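Local coordinates for protein glycerate dehydrogenase (Bacillus sp. 5mfcol3.1, PDB 6P2I) that reduces acyclic imino acids with NADPH as an asymmetric imine reductase, probably sharing the fold of D-2-hydroxyacid dehydrogenases, at residues Thr45-Val50 with Leu66-Thr71. Residues are numbered along the deposited sequence; the frame is centred on the assembly and turned at random.
Sequences TDIAIV and LKYLIT
Two backbone amides converge on the carbonyl oxygen of Asp-46: Lys-67 N reaches Asp-46 O at 3.0 Å in a nearly straight bond, while Tyr-68 N makes only a weak one. This bifurcated acceptor stands at the start of two paired parallel strands, 47-50 and 68-71, joined further on by bonds such as Ile-70 N to Ala-48 O (2.8 Å). The strands are linked through helix 57-60 as a beta-alpha-beta unit, and lie within a five-stranded parallel sheet of order 2-1-3-4-5, with strand 2-5 next to 47-50 and strand 90-92 next to 68-71. On one face, Ile-47 and Tyr-68 run alongside each other; Ile-47 CG2, anti to its backbone N, comes 3.9 Å from Tyr-68 CD2 and equally near Ile-70 CD1. Ile-70 CG1 lies 3.6 Å above one face of the Tyr-68 ring, towards its rim; helix 280-298 packs on this side of the sheet, and its Tyr-297 stacks with the same ring. The other face is gathered round the CD1 methyls of two leucines: Ala-48 CB sits 3.7 Å from Leu-69 CD1 and as close to Leu-66 CD1, and Leu-42 of helix 35-43 touches both Ala-48 and Leu-66. Thr-45 lies beside Leu-66, offering its CG2 methyl to CD1, while its OG1 donates to Ile-47 O (2.8 Å) from above the carbonyl plane. A valine here would probably leave Ile-47 O and Thr-4 OG1 without their hydroxyl partner. Farther along, Val-50 CG1 meets Leu-69 CD1 at 3.8 Å and also touches Thr-71 CG2; the Thr-71 side chain lies about 7 Å from the bound D-arginine.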
ATOM      1  N   THR A  45      16.227 -36.730 -18.846  1.00 25.08           N
ATOM      2  CA  THR A  45      15.941 -36.685 -17.427  1.00 27.63           C
ATOM      3  C   THR A  45      14.661 -37.462 -17.148  1.00 29.09           C
ATOM      4  O   THR A  45      13.847 -37.711 -18.041  1.00 28.48           O
ATOM      5  CB  THR A  45      15.842 -35.224 -16.950  1.00 26.81           C
ATOM      6  OG1 THR A  45      15.949 -35.167 -15.522  1.00 26.52           O
ATOM      7  CG2 THR A  45      14.528 -34.569 -17.390  1.00 24.53           C
ATOM      8  N   ASP A  46      14.498 -37.856 -15.888  1.00 25.46           N
ATOM      9  CA  ASP A  46      13.278 -38.524 -15.470  1.00 24.92           C
ATOM     10  C   ASP A  46      12.286 -37.559 -14.841  1.00 24.81           C
ATOM     11  O   ASP A  46      11.084 -37.638 -15.121  1.00 27.39           O
ATOM     12  CB  ASP A  46      13.616 -39.646 -14.491  1.00 27.15           C
ATOM     13  CG  ASP A  46      14.635 -40.601 -15.053  1.00 29.02           C
ATOM     14  OD1 ASP A  46      14.313 -41.292 -16.048  1.00 29.37           O
ATOM     15  OD2 ASP A  46      15.772 -40.624 -14.531  1.00 30.83           O
ATOM     16  N   ILE A  47      12.775 -36.636 -14.010  1.00 23.77           N
ATOM     17  CA  ILE A  47      12.002 -35.514 -13.492  1.00 23.05           C
ATOM     18  C   ILE A  47      12.612 -34.239 -14.050  1.00 23.19           C
ATOM     19  O   ILE A  47      13.840 -34.099 -14.083  1.00 25.11           O
ATOM     20  CB  ILE A  47      12.007 -35.481 -11.950  1.00 25.79           C
ATOM     21  CG1 ILE A  47      11.432 -36.784 -11.384  1.00 24.28           C
ATOM     22  CG2 ILE A  47      11.261 -34.250 -11.436  1.00 23.53           C
ATOM     23  CD1 ILE A  47      11.555 -36.882  -9.866  1.00 24.30           C
ATOM     24  N   ALA A  48      11.763 -33.326 -14.520  1.00 22.01           N
ATOM     25  CA  ALA A  48      12.218 -32.023 -14.986  1.00 18.96           C
ATOM     26  C   ALA A  48      11.552 -30.934 -14.162  1.00 19.72           C
ATOM     27  O   ALA A  48      10.414 -31.093 -13.720  1.00 22.40           O
ATOM     28  CB  ALA A  48      11.904 -31.797 -16.465  1.00 23.51           C
ATOM     29  N   ILE A  49      12.277 -29.831 -13.975  1.00 22.19           N
ATOM     30  CA  ILE A  49      11.771 -28.622 -13.319  1.00 21.63           C
ATOM     31  C   ILE A  49      11.931 -27.475 -14.305  1.00 22.81           C
ATOM     32  O   ILE A  49      12.983 -27.339 -14.937  1.00 21.11           O
ATOM     33  CB  ILE A  49      12.529 -28.311 -12.020  1.00 17.63           C
ATOM     34  CG1 ILE A  49      12.544 -29.528 -11.093  1.00 22.86           C
ATOM     35  CG2 ILE A  49      11.892 -27.075 -11.318  1.00 17.14           C
ATOM     36  CD1 ILE A  49      13.700 -29.527 -10.116  1.00 24.30           C
ATOM     37  N   VAL A  50      10.902 -26.644 -14.438  1.00 21.26           N
ATOM     38  CA  VAL A  50      10.924 -25.590 -15.442  1.00 17.27           C
ATOM     39  C   VAL A  50      10.435 -24.288 -14.817  1.00 18.61           C
ATOM     40  O   VAL A  50       9.537 -24.292 -13.965  1.00 20.90           O
ATOM     41  CB  VAL A  50      10.079 -25.979 -16.674  1.00 22.00           C
ATOM     42  CG1 VAL A  50       8.606 -26.170 -16.291  1.00 23.71           C
ATOM     43  CG2 VAL A  50      10.233 -24.951 -17.781  1.00 21.87           C
ATOM     44  N   LEU A  66      11.245 -38.679 -20.199  1.00 29.06           N
ATOM     45  CA  LEU A  66      10.640 -37.830 -19.171  1.00 26.63           C
ATOM     46  C   LEU A  66       9.337 -38.419 -18.636  1.00 27.99           C
ATOM     47  O   LEU A  66       8.458 -38.807 -19.405  1.00 28.28           O
ATOM     48  CB  LEU A  66      10.375 -36.437 -19.755  1.00 22.84           C
ATOM     49  CG  LEU A  66       9.745 -35.416 -18.802  1.00 24.05           C
ATOM     50  CD1 LEU A  66      10.708 -35.112 -17.667  1.00 27.27           C
ATOM     51  CD2 LEU A  66       9.368 -34.160 -19.568  1.00 27.53           C
ATOM     52  N   LYS A  67       9.198 -38.450 -17.305  1.00 27.42           N
ATOM     53  CA  LYS A  67       7.973 -38.943 -16.692  1.00 27.01           C
ATOM     54  C   LYS A  67       7.250 -37.916 -15.837  1.00 28.59           C
ATOM     55  O   LYS A  67       6.042 -38.069 -15.623  1.00 29.87           O
ATOM     56  CB  LYS A  67       8.257 -40.179 -15.825  1.00 30.05           C
ATOM     57  CG  LYS A  67       8.643 -41.432 -16.618  1.00 37.59           C
ATOM     58  CD  LYS A  67       7.607 -41.749 -17.682  1.00 45.83           C
ATOM     59  CE  LYS A  67       6.284 -42.164 -17.048  1.00 61.28           C
ATOM     60  NZ  LYS A  67       5.189 -42.295 -18.050  1.00 67.42           N
ATOM     61  N   TYR A  68       7.934 -36.877 -15.360  1.00 27.33           N
ATOM     62  CA  TYR A  68       7.363 -35.961 -14.375  1.00 24.85           C
ATOM     63  C   TYR A  68       7.950 -34.575 -14.583  1.00 21.12           C
ATOM     64  O   TYR A  68       9.178 -34.412 -14.595  1.00 24.74           O
ATOM     65  CB  TYR A  68       7.640 -36.458 -12.958  1.00 22.43           C
ATOM     66  CG  TYR A  68       6.975 -35.663 -11.839  1.00 26.57           C
ATOM     67  CD1 TYR A  68       5.701 -35.107 -11.985  1.00 23.90           C
ATOM     68  CD2 TYR A  68       7.622 -35.498 -10.626  1.00 21.52           C
ATOM     69  CE1 TYR A  68       5.106 -34.384 -10.924  1.00 24.82           C
ATOM     70  CE2 TYR A  68       7.045 -34.805  -9.587  1.00 21.62           C
ATOM     71  CZ  TYR A  68       5.798 -34.254  -9.732  1.00 24.50           C
ATOM     72  OH  TYR A  68       5.270 -33.568  -8.654  1.00 23.92           O
ATOM     73  N   LEU A  69       7.071 -33.592 -14.769  1.00 24.18           N
ATOM     74  CA  LEU A  69       7.452 -32.199 -14.952  1.00 21.87           C
ATOM     75  C   LEU A  69       6.880 -31.382 -13.811  1.00 21.21           C
ATOM     76  O   LEU A  69       5.685 -31.488 -13.511  1.00 24.81           O
ATOM     77  CB  LEU A  69       6.938 -31.658 -16.286  1.00 24.32           C
ATOM     78  CG  LEU A  69       7.207 -30.182 -16.577  1.00 24.70           C
ATOM     79  CD1 LEU A  69       8.696 -29.931 -16.721  1.00 22.56           C
ATOM     80  CD2 LEU A  69       6.477 -29.747 -17.839  1.00 29.56           C
ATOM     81  N   ILE A  70       7.731 -30.572 -13.183  1.00 19.05           N
ATOM     82  CA  ILE A  70       7.338 -29.654 -12.120  1.00 19.77           C
ATOM     83  C   ILE A  70       7.557 -28.238 -12.624  1.00 24.65           C
ATOM     84  O   ILE A  70       8.675 -27.892 -13.027  1.00 22.96           O
ATOM     85  CB  ILE A  70       8.150 -29.892 -10.839  1.00 20.71           C
ATOM     86  CG1 ILE A  70       7.955 -31.325 -10.333  1.00 23.76           C
ATOM     87  CG2 ILE A  70       7.807 -28.827  -9.773  1.00 18.02           C
ATOM     88  CD1 ILE A  70       9.019 -31.760  -9.349  1.00 23.97           C
ATOM     89  N   THR A  71       6.505 -27.412 -12.598  1.00 20.05           N
ATOM     90  CA  THR A  71       6.705 -25.983 -12.785  1.00 22.63           C
ATOM     91  C   THR A  71       7.075 -25.393 -11.437  1.00 20.82           C
ATOM     92  O   THR A  71       6.449 -25.725 -10.426  1.00 20.37           O
ATOM     93  CB  THR A  71       5.457 -25.287 -13.349  1.00 22.57           C
ATOM     94  OG1 THR A  71       4.362 -25.377 -12.419  1.00 23.24           O
ATOM     95  CG2 THR A  71       5.069 -25.896 -14.702  1.00 22.56           C
TER